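Local structure of MerB2 (5C17) at residues Pro19-Pro24 and Thr48-Lys53; Lys75-Gly78 and Ser83-Pro86; Phe99-Ile104 and Pro159-Thr164; Glu131-Val134 and Leu139-Thr142; Val148-Pro153 and Asn178-Glu183. The protein probably acts as an alkylmercury lyase that splits the carbon-mercury bond of organomercurials, and here holds a mercury ion together with a dithiol. All coordinates share one frame; numbering follows the deposited sequence. Where two conformers were deposited one is given.

Interaction 1. Residues Pro19-Pro24 and Thr48-Lys53; sequences PKESVP and TGINTK
Thr48, the last residue of helix 41-48, meets Pro24 through its methyl: CG2 of Thr48 lies 4.3 Å from the backbone O of Pro24. Its hydroxyl is occupied elsewhere. OG1 of Thr48 accepts from N of Ile50 at 3.1 Å, with a fairly straight N-H...O angle of 162°, which makes an ST turn, and it is also hydrogen-bonded to the carbonyl of Leu44. Gly49 then leaves the helix with a positive phi of 75°, a conformation that favours glycine, and the chain swings round so that Ile50 faces the other segment.

Ile50 carries most of the contact. Its CG1 stands anti to the carbonyl carbon (chi1 -63°) and extends CD1 toward the start of helix 22-34. This methyl sits 3.9 Å from Glu21 CB, 3.6 Å from Glu21 OE1 and 4.2 Å from Pro24 CB. The Glu21 chain bends at chi2, which brings its carboxylate back beside the methyl, and the two side chains lie alongside, running opposite ways. Asn51 comes next as the N-cap of helix 52-64, its OD1 bonded to Thr54 N. Glu21 holds the corresponding position before helix 22-34. Helices 22-34, 41-48 and 52-64, followed by the small strands 68-70 and 76-79, are consistent with the winged-helix-like N-terminal part of MerB relatives.

No hydrogen bond spans the two segments, and together they bury just 153 Å². The geometry therefore implies a small surface contact made by van der Waals packing, with a carboxylate oxygen lying against a methyl.

Interaction 2. Residues Lys75-Gly78 and Ser83-Pro86; sequences KIVG and SIIP
A classic beta bulge shapes this contact: Val77 and Gly78, on strand 76-79, both face Val69 of the neighbouring strand, while on their other flank they meet Ser83 and Ile84. Gly78 and Ser83 form an antiparallel non-hydrogen-bonded pair with their CA atoms 4.1 Å apart. Beside it, N of Ile84 donates to O of Val77 at 2.9 Å. The bond is straight at the hydrogen (172°), and the donor lies almost on the extension of the carbonyl bond. The same oxygen also receives a CA-H...O contact from Ser83 CA at 3.5 Å.

Two isoleucines meet the Val77 side chain, each lying across it. In one of its two conformers Ile84 rests CG1 3.7 Å from Val77 CB. Ile85 CD1 meets the CG2 branch of Val77 at 3.6 Å; a chi1 of 59° turns the longer arm of Ile85 to that methyl. Ser83 turns its hydroxyl to its own segment, where OG donates to Ile85 O at 2.7 Å and ties the loop that follows the strand.

Ile84 also packs on Ile33 of helix 22-34 and on Leu98, so the valine-isoleucine cluster continues beyond the two segments. These features belong to a short antiparallel beta hairpin of strands 76-79 and 82-83, whose first strand is bulged on its other side, against strand 68-70.

Interaction 3. Residues Phe99-Ile104 and Pro159-Thr164; sequences FAWCAI and PWAGGT. With HG (mercury (II) ion), chain B; DTV ((2S,3S)-1,4-dimercaptobutane-2,3-diol), chain D.
The methyl of Ala161 sits over one face of the Trp101 indole: CB is 3.5 Å from the centroid of the six-membered ring and 6° off its normal, a CH-pi contact. Trp160 CB adds an apolar touch, 4.0 Å from Trp101 CZ3. The Trp160 ring itself lies against the bound dithiol, with O3 of DTV over one face and 3.4 Å from CZ3 of Trp160. Replacing Trp160 by an alanine would probably take away the flat surface under the diol part of the dithiol, leaving that part freer to move while S4 stays on the metal.

Trp160 belongs to the dithiol pocket, which adjoins the mercury site. Cys102 SG binds the mercury ion at 2.4 Å, alongside DTV S4 at 2.6 Å, water 2 and Cys165, which follows helix 160-164. Chi1 of 73° places SG between the backbone N and carbonyl carbon of Cys102, at the N-cap position before helix 103-113.

Further out, water 1 donates to both Trp101 O (3.0 Å) and Ala161 O (2.9 Å) and joins the two backbones. Helix 160-164 contains a wide pi-type turn, evidenced by the Thr164 N to Pro159 O bond. Val69 touches both Trp101 and Ala161, and Gly81 shares a backbone hydrogen bond with Trp101.

Interaction 4. Residues Glu131-Val134 and Leu139-Thr142; sequences EVTV and LAKT
Glu131-Val134 and Leu139-Thr142 run antiparallel, the axes of the two short segments approaching to 4.5 Å with their directions 165° from each other, and the register slips by one residue between the non-hydrogen-bonded pairs Val132-Thr142 and Val134-Leu139, a beta bulge. Two backbone bonds hold the strands: Thr133 N to Lys141 O at 3.0 Å and Ala140 N to Thr133 O at 2.9 Å.

Thr133 OG1 supplies a third link, accepting from N of Lys141 at 2.9 Å with an N-H...O angle of 163°. A chi1 of 65° swings the hydroxyl to the neighbouring strand at the bulge. A valine in place of Thr133 would lose this acceptor, and the Lys141 amide at the bulge would probably be left without its mate. Lys141 O takes Thr133 N and Thr142 OG1 from opposite faces of its carbonyl plane.

At one end Lys141 reaches across to Glu131, bending at its last torsion; NZ lies 3.1 Å from Glu131 OE2 in a salt bridge whose hydrogen bond is weak. On the face bearing Val132, Val134 and Leu139 the contacts among these three are apolar: Leu139 CD2 packs 3.7 Å from Val132 CG1 and 4.1 Å from Val134 CG2.

This beta hairpin forms the end of the eight-stranded sheet, with strand 138-143 outermost. Strand 117-122 pairs with the far side of strand 129-135, helix 103-113 packs on Val132 and Val134 through Leu107, and helix 194-207 meets Leu139 and Thr142 through Leu194.

Interaction 5. Residues Val148-Pro153 and Asn178-Glu183; sequences VIWTVP and NKWKEE
Trp150 and Trp180 both hold CG anti to the backbone N (chi1 171° and 174°), and these torsions carry one indole outward from the strand and the other outward from the helix until they meet. The pair is T-shaped: the benzo edge of Trp180 points at the face of Trp150, with the planes at 64° and the centroid of the Trp180 six-membered ring 4.8 Å from that of the Trp150 five-membered ring. Two carbons of that edge do the touching. CZ3 of Trp180 comes to 3.7 Å from Trp150 CE2, and CH2 of Trp180 to 3.7 Å from Trp150 NE1, so the edge sits over the pyrrole part of the indole, nearest its NE1-CE2 side.

The contact joins strand 148-151, the central strand of a three-stranded antiparallel sheet, to helix 174-183. Backbone hydrogen bonds of Trp150 with His169 and of Thr151 with Glu190 tie it to strands 169-171 and 190-192.

Lys181 meets the benzo part of the same Trp150 ring by way of its methylenes. Its CD is 3.5 Å from Trp150 CZ3 and its CG 4.0 Å from Trp150 CH2, the chain running roughly perpendicular to the tryptophan side chain and bending at chi3. No hydrogen bond links the two segments, so these touches are apolar or aromatic. Trp180 has further ring neighbours in His169, Phe171 and His184, which extend the aromatic cluster, while Ile191 packs on Trp150.

Interaction 3 holds the bound mercury ion and dithiol, and two others touch it. Interaction 2 joins through the shared sheet, where Ser83 N lies 2.9 Å from Phe99 O, a probable hydrogen bond; the side chain of Ser83 is about 11 Å from the mercury. Interaction 5 joins through packing, with Ile104 CD1 3.5 Å from Thr151 OG1 and Thr164 CG2 3.8 Å from Val152 CG2; Trp150's side chain is also about 11 Å from the metal. Interaction 4 reaches the same sheet as interactions 2 and 3, its centre about 20 Å from that of interaction 3. Interaction 1 lies at the surface, centres about 24 Å from interaction 3 and 38 Å from interaction 5.

Interaction 1. Residues Pro19-Pro24 and Thr48-Lys53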
# COMPACT_ATOMS: atom_id res chain seq x y z
N PRO A 19 -17.04 9.07 -1.32
CA PRO A 19 -17.59 10.28 -1.94
C PRO A 19 -17.18 10.45 -3.40
O PRO A 19 -16.11 10.00 -3.79
CB PRO A 19 -16.98 11.40 -1.13
CG PRO A 19 -16.56 10.81 0.13
CD PRO A 19 -16.27 9.38 -0.10
N LYS A 20 -17.98 11.16 -4.19
CA LYS A 20 -17.73 11.30 -5.64
C LYS A 20 -16.37 11.91 -6.04
O LYS A 20 -15.81 11.56 -7.09
CB LYS A 20 -18.86 12.11 -6.31
CG LYS A 20 -20.18 11.36 -6.41
CD LYS A 20 -21.25 12.18 -7.13
CE LYS A 20 -22.64 11.63 -6.87
NZ LYS A 20 -23.33 11.19 -8.13
N GLU A 21 -15.85 12.83 -5.22
CA GLU A 21 -14.58 13.51 -5.52
C GLU A 21 -13.38 12.76 -4.94
O GLU A 21 -12.26 13.26 -4.95
CB GLU A 21 -14.59 14.95 -5.01
CG GLU A 21 -15.65 15.86 -5.67
CD GLU A 21 -15.44 16.16 -7.17
OE1 GLU A 21 -14.47 15.69 -7.81
OE2 GLU A 21 -16.28 16.90 -7.73
N SER A 22 -13.60 11.52 -4.50
CA SER A 22 -12.51 10.77 -3.90
C SER A 22 -11.36 10.49 -4.87
O SER A 22 -10.19 10.57 -4.48
CB SER A 22 -13.01 9.46 -3.32
OG SER A 22 -13.84 9.69 -2.19
N VAL A 23 -11.67 10.10 -6.10
CA VAL A 23 -10.59 9.72 -7.02
C VAL A 23 -9.73 10.92 -7.43
O VAL A 23 -8.51 10.84 -7.38
CB VAL A 23 -11.09 8.89 -8.23
CG1 VAL A 23 -9.97 8.69 -9.24
CG2 VAL A 23 -11.58 7.55 -7.75
N PRO A 24 -10.34 12.07 -7.82
CA PRO A 24 -9.48 13.23 -8.10
C PRO A 24 -8.55 13.60 -6.93
O PRO A 24 -7.36 13.89 -7.13
CB PRO A 24 -10.49 14.35 -8.40
CG PRO A 24 -11.67 13.61 -8.96
CD PRO A 24 -11.74 12.32 -8.16
N THR A 48 -6.96 20.85 -7.44
CA THR A 48 -8.13 20.12 -7.93
C THR A 48 -9.25 21.06 -8.36
O THR A 48 -10.11 20.66 -9.15
CB THR A 48 -8.74 19.16 -6.91
OG1 THR A 48 -9.30 19.89 -5.82
CG2 THR A 48 -7.72 18.15 -6.42
N GLY A 49 -9.30 22.27 -7.80
CA GLY A 49 -10.40 23.16 -8.08
C GLY A 49 -11.70 22.80 -7.38
O GLY A 49 -12.74 23.39 -7.66
N ILE A 50 -11.65 21.81 -6.49
CA ILE A 50 -12.83 21.36 -5.77
C ILE A 50 -13.15 22.34 -4.63
O ILE A 50 -12.25 22.90 -4.04
CB ILE A 50 -12.59 19.91 -5.26
CG1 ILE A 50 -12.40 18.97 -6.46
CG2 ILE A 50 -13.75 19.41 -4.40
CD1 ILE A 50 -11.92 17.60 -6.12
N ASN A 51 -14.44 22.53 -4.36
CA ASN A 51 -14.89 23.39 -3.27
C ASN A 51 -14.17 23.03 -1.98
O ASN A 51 -13.90 21.86 -1.71
CB ASN A 51 -16.40 23.25 -3.08
CG ASN A 51 -16.85 23.63 -1.68
OD1 ASN A 51 -17.01 22.77 -0.82
ND2 ASN A 51 -17.05 24.92 -1.45
N THR A 52 -13.86 24.04 -1.18
CA THR A 52 -13.05 23.82 0.01
C THR A 52 -13.77 22.94 1.04
O THR A 52 -13.13 22.15 1.72
CB THR A 52 -12.55 25.15 0.65
OG1 THR A 52 -13.64 25.85 1.24
CG2 THR A 52 -11.91 26.02 -0.40
N LYS A 53 -15.10 23.04 1.14
CA LYS A 53 -15.83 22.21 2.08
C LYS A 53 -15.82 20.74 1.65
O LYS A 53 -15.75 19.84 2.49
CB LYS A 53 -17.27 22.71 2.27
CG LYS A 53 -17.33 24.04 3.02
CD LYS A 53 -18.75 24.40 3.42
CE LYS A 53 -18.78 25.59 4.38
NZ LYS A 53 -17.87 25.42 5.57

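Interaction 2. Residues Lys75-Gly78 and Ser83-Pro86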
# COMPACT_ATOMS: atom_id res chain seq x y z
N LYS A 75 -0.19 17.47 8.01
CA LYS A 75 0.20 17.32 6.60
C LYS A 75 0.05 15.85 6.20
O LYS A 75 0.29 14.94 7.00
CB LYS A 75 1.62 17.75 6.34
CG LYS A 75 1.84 19.24 6.50
CD LYS A 75 3.21 19.64 5.98
CE LYS A 75 3.29 21.11 5.65
NZ LYS A 75 4.38 21.78 6.39
N ILE A 76 -0.35 15.64 4.95
CA ILE A 76 -0.59 14.29 4.44
C ILE A 76 0.71 13.71 3.89
O ILE A 76 1.34 14.31 2.99
CB ILE A 76 -1.67 14.30 3.35
CG1 ILE A 76 -2.98 14.89 3.88
CG2 ILE A 76 -1.90 12.89 2.78
CD1 ILE A 76 -3.93 15.34 2.79
N VAL A 77 1.12 12.56 4.41
CA VAL A 77 2.43 11.99 4.12
C VAL A 77 2.37 10.57 3.55
O VAL A 77 3.39 9.98 3.23
CB VAL A 77 3.34 12.00 5.36
CG1 VAL A 77 3.67 13.44 5.76
CG2 VAL A 77 2.70 11.23 6.54
N GLY A 78 1.17 10.03 3.42
CA GLY A 78 1.02 8.70 2.85
C GLY A 78 -0.35 8.52 2.26
O GLY A 78 -1.32 9.14 2.72
N SER A 83 4.27 5.89 1.17
CA SER A 83 4.58 6.78 2.29
C SER A 83 5.92 7.49 2.11
O SER A 83 6.91 6.89 1.69
CB SER A 83 4.66 5.94 3.58
OG SER A 83 4.96 6.74 4.70
N ILE A 84 5.95 8.78 2.46
CA ILE A 84 7.23 9.45 2.52
C ILE A 84 7.91 9.21 3.87
O ILE A 84 9.13 9.31 3.96
CB ILE A 84 7.16 10.96 2.16
CG1 ILE A 84 6.31 11.74 3.16
CG2 ILE A 84 6.62 11.11 0.77
CD1 ILE A 84 6.35 13.25 2.96
N ILE A 85 7.14 8.87 4.91
CA ILE A 85 7.71 8.64 6.23
C ILE A 85 8.01 7.15 6.44
O ILE A 85 7.36 6.29 5.83
CB ILE A 85 6.83 9.22 7.37
CG1 ILE A 85 5.44 8.61 7.36
CG2 ILE A 85 6.78 10.75 7.25
CD1 ILE A 85 4.61 8.93 8.63
N PRO A 86 9.01 6.83 7.27
CA PRO A 86 9.50 5.45 7.35
C PRO A 86 8.50 4.40 7.81
O PRO A 86 7.61 4.63 8.62
CB PRO A 86 10.65 5.54 8.37
CG PRO A 86 11.07 6.94 8.32
CD PRO A 86 9.83 7.74 8.08

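Interaction 3. Residues Phe99-Ile104 and Pro159-Thr164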
# COMPACT_ATOMS: atom_id res chain seq x y z
N PHE A 99 8.56 4.58 1.16
CA PHE A 99 8.22 3.46 2.02
C PHE A 99 6.84 2.96 1.67
O PHE A 99 6.05 3.66 1.04
CB PHE A 99 8.28 3.90 3.49
CG PHE A 99 9.62 4.41 3.89
CD1 PHE A 99 9.93 5.75 3.74
CD2 PHE A 99 10.59 3.55 4.39
CE1 PHE A 99 11.19 6.23 4.10
CE2 PHE A 99 11.84 4.03 4.76
CZ PHE A 99 12.13 5.37 4.61
N ALA A 100 6.57 1.71 2.05
CA ALA A 100 5.27 1.11 1.80
C ALA A 100 4.62 0.65 3.10
O ALA A 100 5.32 0.22 4.04
CB ALA A 100 5.39 -0.06 0.85
N TRP A 101 3.29 0.68 3.15
CA TRP A 101 2.57 0.30 4.36
C TRP A 101 2.63 -1.20 4.67
O TRP A 101 2.45 -1.57 5.82
CB TRP A 101 1.12 0.74 4.29
CG TRP A 101 0.92 2.22 4.31
CD1 TRP A 101 1.85 3.17 4.62
CD2 TRP A 101 -0.28 2.91 4.02
NE1 TRP A 101 1.29 4.43 4.53
CE2 TRP A 101 -0.03 4.29 4.17
CE3 TRP A 101 -1.57 2.51 3.66
CZ2 TRP A 101 -0.99 5.25 3.94
CZ3 TRP A 101 -2.53 3.47 3.44
CH2 TRP A 101 -2.24 4.82 3.58
N CYS A 102 2.84 -2.04 3.66
CA CYS A 102 2.89 -3.48 3.88
C CYS A 102 3.62 -4.17 2.73
O CYS A 102 3.97 -3.55 1.72
CB CYS A 102 1.49 -4.07 4.03
SG CYS A 102 0.56 -4.15 2.48
N ALA A 103 3.80 -5.47 2.88
CA ALA A 103 4.49 -6.28 1.88
C ALA A 103 3.81 -6.23 0.52
O ALA A 103 4.46 -6.15 -0.52
CB ALA A 103 4.57 -7.70 2.36
N ILE A 104 2.49 -6.32 0.51
CA ILE A 104 1.79 -6.28 -0.78
C ILE A 104 2.05 -4.95 -1.47
O ILE A 104 2.31 -4.92 -2.68
CB ILE A 104 0.29 -6.54 -0.62
CG1 ILE A 104 0.05 -7.99 -0.19
CG2 ILE A 104 -0.43 -6.26 -1.93
CD1 ILE A 104 -1.39 -8.30 0.17
N PRO A 159 -10.01 -0.12 8.07
CA PRO A 159 -9.00 0.89 7.77
C PRO A 159 -7.74 0.24 7.20
O PRO A 159 -7.44 -0.92 7.52
CB PRO A 159 -8.73 1.54 9.12
CG PRO A 159 -9.13 0.53 10.13
CD PRO A 159 -10.25 -0.25 9.53
N TRP A 160 -7.01 0.98 6.38
CA TRP A 160 -5.84 0.43 5.69
C TRP A 160 -4.56 0.55 6.55
O TRP A 160 -4.11 -0.43 7.13
CB TRP A 160 -5.61 1.11 4.33
CG TRP A 160 -6.64 0.89 3.22
CD1 TRP A 160 -7.98 0.65 3.35
CD2 TRP A 160 -6.38 0.95 1.80
NE1 TRP A 160 -8.56 0.51 2.09
CE2 TRP A 160 -7.60 0.70 1.13
CE3 TRP A 160 -5.22 1.18 1.03
CZ2 TRP A 160 -7.70 0.68 -0.26
CZ3 TRP A 160 -5.32 1.14 -0.36
CH2 TRP A 160 -6.55 0.90 -0.98
N ALA A 161 -3.98 1.75 6.64
CA ALA A 161 -2.60 1.87 7.14
C ALA A 161 -2.41 1.28 8.53
O ALA A 161 -1.41 0.62 8.79
CB ALA A 161 -2.17 3.33 7.13
N GLY A 162 -3.36 1.54 9.43
CA GLY A 162 -3.26 1.07 10.80
C GLY A 162 -4.21 -0.07 11.12
O GLY A 162 -4.44 -0.40 12.30
N GLY A 163 -4.74 -0.69 10.08
CA GLY A 163 -5.69 -1.78 10.21
C GLY A 163 -5.21 -2.99 9.42
O GLY A 163 -4.34 -3.73 9.87
N THR A 164 -5.75 -3.17 8.22
CA THR A 164 -5.45 -4.35 7.44
C THR A 164 -3.96 -4.42 7.08
O THR A 164 -3.38 -5.50 7.06
CB THR A 164 -6.33 -4.37 6.20
OG1 THR A 164 -7.70 -4.38 6.62
CG2 THR A 164 -6.06 -5.59 5.33
HG HG B . -1.31 -2.70 2.59
S1 DTV D . -8.56 -3.60 3.13
C1 DTV D . -7.13 -3.69 2.05
C2 DTV D . -6.12 -2.58 2.30
O2 DTV D . -5.54 -2.74 3.56
C3 DTV D . -4.98 -2.55 1.27
O3 DTV D . -5.53 -2.27 -0.01
C4 DTV D . -4.18 -3.84 1.20
S4 DTV D . -2.56 -3.60 0.49
O HOH W 1 1.27 0.16 7.92
O HOH W 2 -1.99 -0.69 1.32

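Interaction 4. Residues Glu131-Val134 and Leu139-Thr142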
# COMPACT_ATOMS: atom_id res chain seq x y z
N GLU A 131 15.16 -8.84 0.61
CA GLU A 131 15.46 -7.96 -0.51
C GLU A 131 14.80 -8.51 -1.76
O GLU A 131 14.93 -9.69 -2.07
CB GLU A 131 16.96 -7.82 -0.73
CG GLU A 131 17.64 -7.18 0.47
CD GLU A 131 19.03 -6.62 0.15
OE1 GLU A 131 19.51 -5.77 0.92
OE2 GLU A 131 19.63 -7.04 -0.87
N VAL A 132 14.08 -7.65 -2.46
CA VAL A 132 13.40 -8.00 -3.70
C VAL A 132 13.63 -6.87 -4.68
O VAL A 132 13.52 -5.70 -4.30
CB VAL A 132 11.88 -8.18 -3.50
CG1 VAL A 132 11.21 -8.54 -4.81
CG2 VAL A 132 11.59 -9.26 -2.45
N THR A 133 13.94 -7.18 -5.92
CA THR A 133 13.98 -6.15 -6.95
C THR A 133 13.10 -6.56 -8.12
O THR A 133 12.88 -7.75 -8.39
CB THR A 133 15.40 -5.83 -7.46
OG1 THR A 133 15.94 -6.97 -8.11
CG2 THR A 133 16.32 -5.43 -6.31
N VAL A 134 12.58 -5.54 -8.80
CA VAL A 134 11.72 -5.72 -9.95
C VAL A 134 12.30 -4.90 -11.10
O VAL A 134 12.62 -3.72 -10.91
CB VAL A 134 10.28 -5.27 -9.66
CG1 VAL A 134 9.38 -5.54 -10.86
CG2 VAL A 134 9.73 -5.97 -8.41
N LEU A 139 10.35 -10.11 -11.53
CA LEU A 139 11.15 -10.27 -10.34
C LEU A 139 12.57 -10.60 -10.75
O LEU A 139 12.80 -11.47 -11.58
CB LEU A 139 10.58 -11.37 -9.46
CG LEU A 139 9.24 -11.00 -8.82
CD1 LEU A 139 8.49 -12.25 -8.39
CD2 LEU A 139 9.42 -10.03 -7.63
N ALA A 140 13.53 -9.88 -10.18
CA ALA A 140 14.95 -10.13 -10.43
C ALA A 140 15.55 -10.72 -9.15
O ALA A 140 15.57 -11.93 -8.99
CB ALA A 140 15.65 -8.83 -10.86
N LYS A 141 16.01 -9.89 -8.22
CA LYS A 141 16.56 -10.41 -6.96
C LYS A 141 15.41 -10.80 -6.05
O LYS A 141 14.39 -10.11 -6.01
CB LYS A 141 17.41 -9.32 -6.28
CG LYS A 141 18.26 -9.77 -5.07
CD LYS A 141 18.84 -8.55 -4.33
CE LYS A 141 20.07 -8.88 -3.47
NZ LYS A 141 19.79 -9.76 -2.30
N THR A 142 15.56 -11.91 -5.33
CA THR A 142 14.68 -12.20 -4.21
C THR A 142 15.48 -12.99 -3.21
O THR A 142 15.86 -14.13 -3.48
CB THR A 142 13.42 -13.01 -4.64
OG1 THR A 142 12.65 -12.26 -5.57
CG2 THR A 142 12.55 -13.35 -3.45

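Interaction 5. Residues Val148-Pro153 and Asn178-Glu183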
# COMPACT_ATOMS: atom_id res chain seq x y z
N VAL A 148 7.73 -15.17 0.74
CA VAL A 148 6.31 -15.19 0.43
C VAL A 148 5.61 -14.10 1.23
O VAL A 148 6.23 -13.46 2.10
CB VAL A 148 5.68 -16.56 0.73
CG1 VAL A 148 6.19 -17.63 -0.25
CG2 VAL A 148 5.94 -16.95 2.18
N ILE A 149 4.34 -13.88 0.94
CA ILE A 149 3.53 -12.90 1.64
C ILE A 149 2.34 -13.58 2.32
O ILE A 149 1.76 -14.52 1.77
CB ILE A 149 3.02 -11.84 0.65
CG1 ILE A 149 4.20 -10.96 0.23
CG2 ILE A 149 1.89 -10.99 1.25
CD1 ILE A 149 3.91 -10.00 -0.92
N TRP A 150 2.03 -13.12 3.53
CA TRP A 150 0.84 -13.52 4.25
C TRP A 150 -0.18 -12.40 4.11
O TRP A 150 0.11 -11.25 4.45
CB TRP A 150 1.18 -13.73 5.71
CG TRP A 150 0.02 -13.95 6.61
CD1 TRP A 150 -0.61 -13.02 7.38
CD2 TRP A 150 -0.65 -15.18 6.85
NE1 TRP A 150 -1.63 -13.59 8.08
CE2 TRP A 150 -1.67 -14.92 7.78
CE3 TRP A 150 -0.49 -16.48 6.37
CZ2 TRP A 150 -2.54 -15.91 8.25
CZ3 TRP A 150 -1.34 -17.46 6.84
CH2 TRP A 150 -2.35 -17.17 7.76
N THR A 151 -1.37 -12.74 3.63
CA THR A 151 -2.44 -11.78 3.42
C THR A 151 -3.69 -12.22 4.17
O THR A 151 -3.82 -13.38 4.57
CB THR A 151 -2.73 -11.59 1.92
OG1 THR A 151 -3.61 -10.48 1.76
CG2 THR A 151 -3.34 -12.82 1.31
N VAL A 152 -4.60 -11.28 4.37
CA VAL A 152 -5.86 -11.54 5.04
C VAL A 152 -7.00 -11.11 4.13
O VAL A 152 -6.79 -10.35 3.18
CB VAL A 152 -5.96 -10.80 6.40
CG1 VAL A 152 -4.88 -11.30 7.34
CG2 VAL A 152 -5.87 -9.28 6.24
N PRO A 153 -8.22 -11.56 4.42
CA PRO A 153 -9.35 -11.18 3.57
C PRO A 153 -9.53 -9.66 3.52
O PRO A 153 -9.46 -8.99 4.55
CB PRO A 153 -10.54 -11.86 4.24
CG PRO A 153 -9.95 -13.02 4.95
CD PRO A 153 -8.62 -12.55 5.44
N ASN A 178 4.59 -20.69 8.79
CA ASN A 178 3.89 -21.69 9.58
C ASN A 178 4.27 -21.70 11.05
O ASN A 178 3.41 -21.94 11.90
CB ASN A 178 4.08 -23.09 8.97
CG ASN A 178 3.28 -23.26 7.70
OD1 ASN A 178 2.31 -22.53 7.47
ND2 ASN A 178 3.67 -24.22 6.88
N LYS A 179 5.53 -21.43 11.36
CA LYS A 179 5.95 -21.26 12.75
C LYS A 179 5.23 -20.08 13.38
O LYS A 179 4.74 -20.16 14.50
CB LYS A 179 7.46 -21.08 12.86
CG LYS A 179 8.26 -22.32 12.52
CD LYS A 179 9.76 -22.13 12.73
CE LYS A 179 10.17 -22.11 14.20
NZ LYS A 179 11.66 -21.97 14.31
N TRP A 180 5.13 -18.99 12.63
CA TRP A 180 4.44 -17.81 13.11
C TRP A 180 2.96 -18.12 13.33
O TRP A 180 2.39 -17.76 14.36
CB TRP A 180 4.63 -16.66 12.12
CG TRP A 180 3.85 -15.42 12.40
CD1 TRP A 180 4.24 -14.36 13.16
CD2 TRP A 180 2.54 -15.10 11.92
NE1 TRP A 180 3.26 -13.40 13.18
CE2 TRP A 180 2.20 -13.83 12.43
CE3 TRP A 180 1.63 -15.77 11.09
CZ2 TRP A 180 0.98 -13.22 12.13
CZ3 TRP A 180 0.42 -15.16 10.81
CH2 TRP A 180 0.11 -13.90 11.33
N LYS A 181 2.37 -18.84 12.39
CA LYS A 181 0.96 -19.20 12.50
C LYS A 181 0.66 -20.01 13.75
O LYS A 181 -0.38 -19.83 14.37
CB LYS A 181 0.52 -20.00 11.29
CG LYS A 181 0.13 -19.18 10.09
CD LYS A 181 -0.40 -20.08 8.98
CE LYS A 181 -1.52 -20.99 9.49
NZ LYS A 181 -2.51 -21.36 8.44
N GLU A 182 1.57 -20.93 14.10
CA GLU A 182 1.40 -21.76 15.29
C GLU A 182 1.32 -20.91 16.54
O GLU A 182 0.62 -21.26 17.49
CB GLU A 182 2.55 -22.77 15.38
CG GLU A 182 2.25 -24.06 14.64
CD GLU A 182 3.47 -24.92 14.37
OE1 GLU A 182 4.14 -24.71 13.33
OE2 GLU A 182 3.75 -25.82 15.18
N GLU A 183 2.01 -19.78 16.52
CA GLU A 183 2.04 -18.87 17.66
C GLU A 183 0.91 -17.85 17.63
O GLU A 183 0.68 -17.14 18.61
CB GLU A 183 3.39 -18.14 17.70
CG GLU A 183 4.55 -19.05 17.97
CD GLU A 183 5.88 -18.34 17.90
OE1 GLU A 183 6.92 -19.02 17.73
OE2 GLU A 183 5.88 -17.09 18.02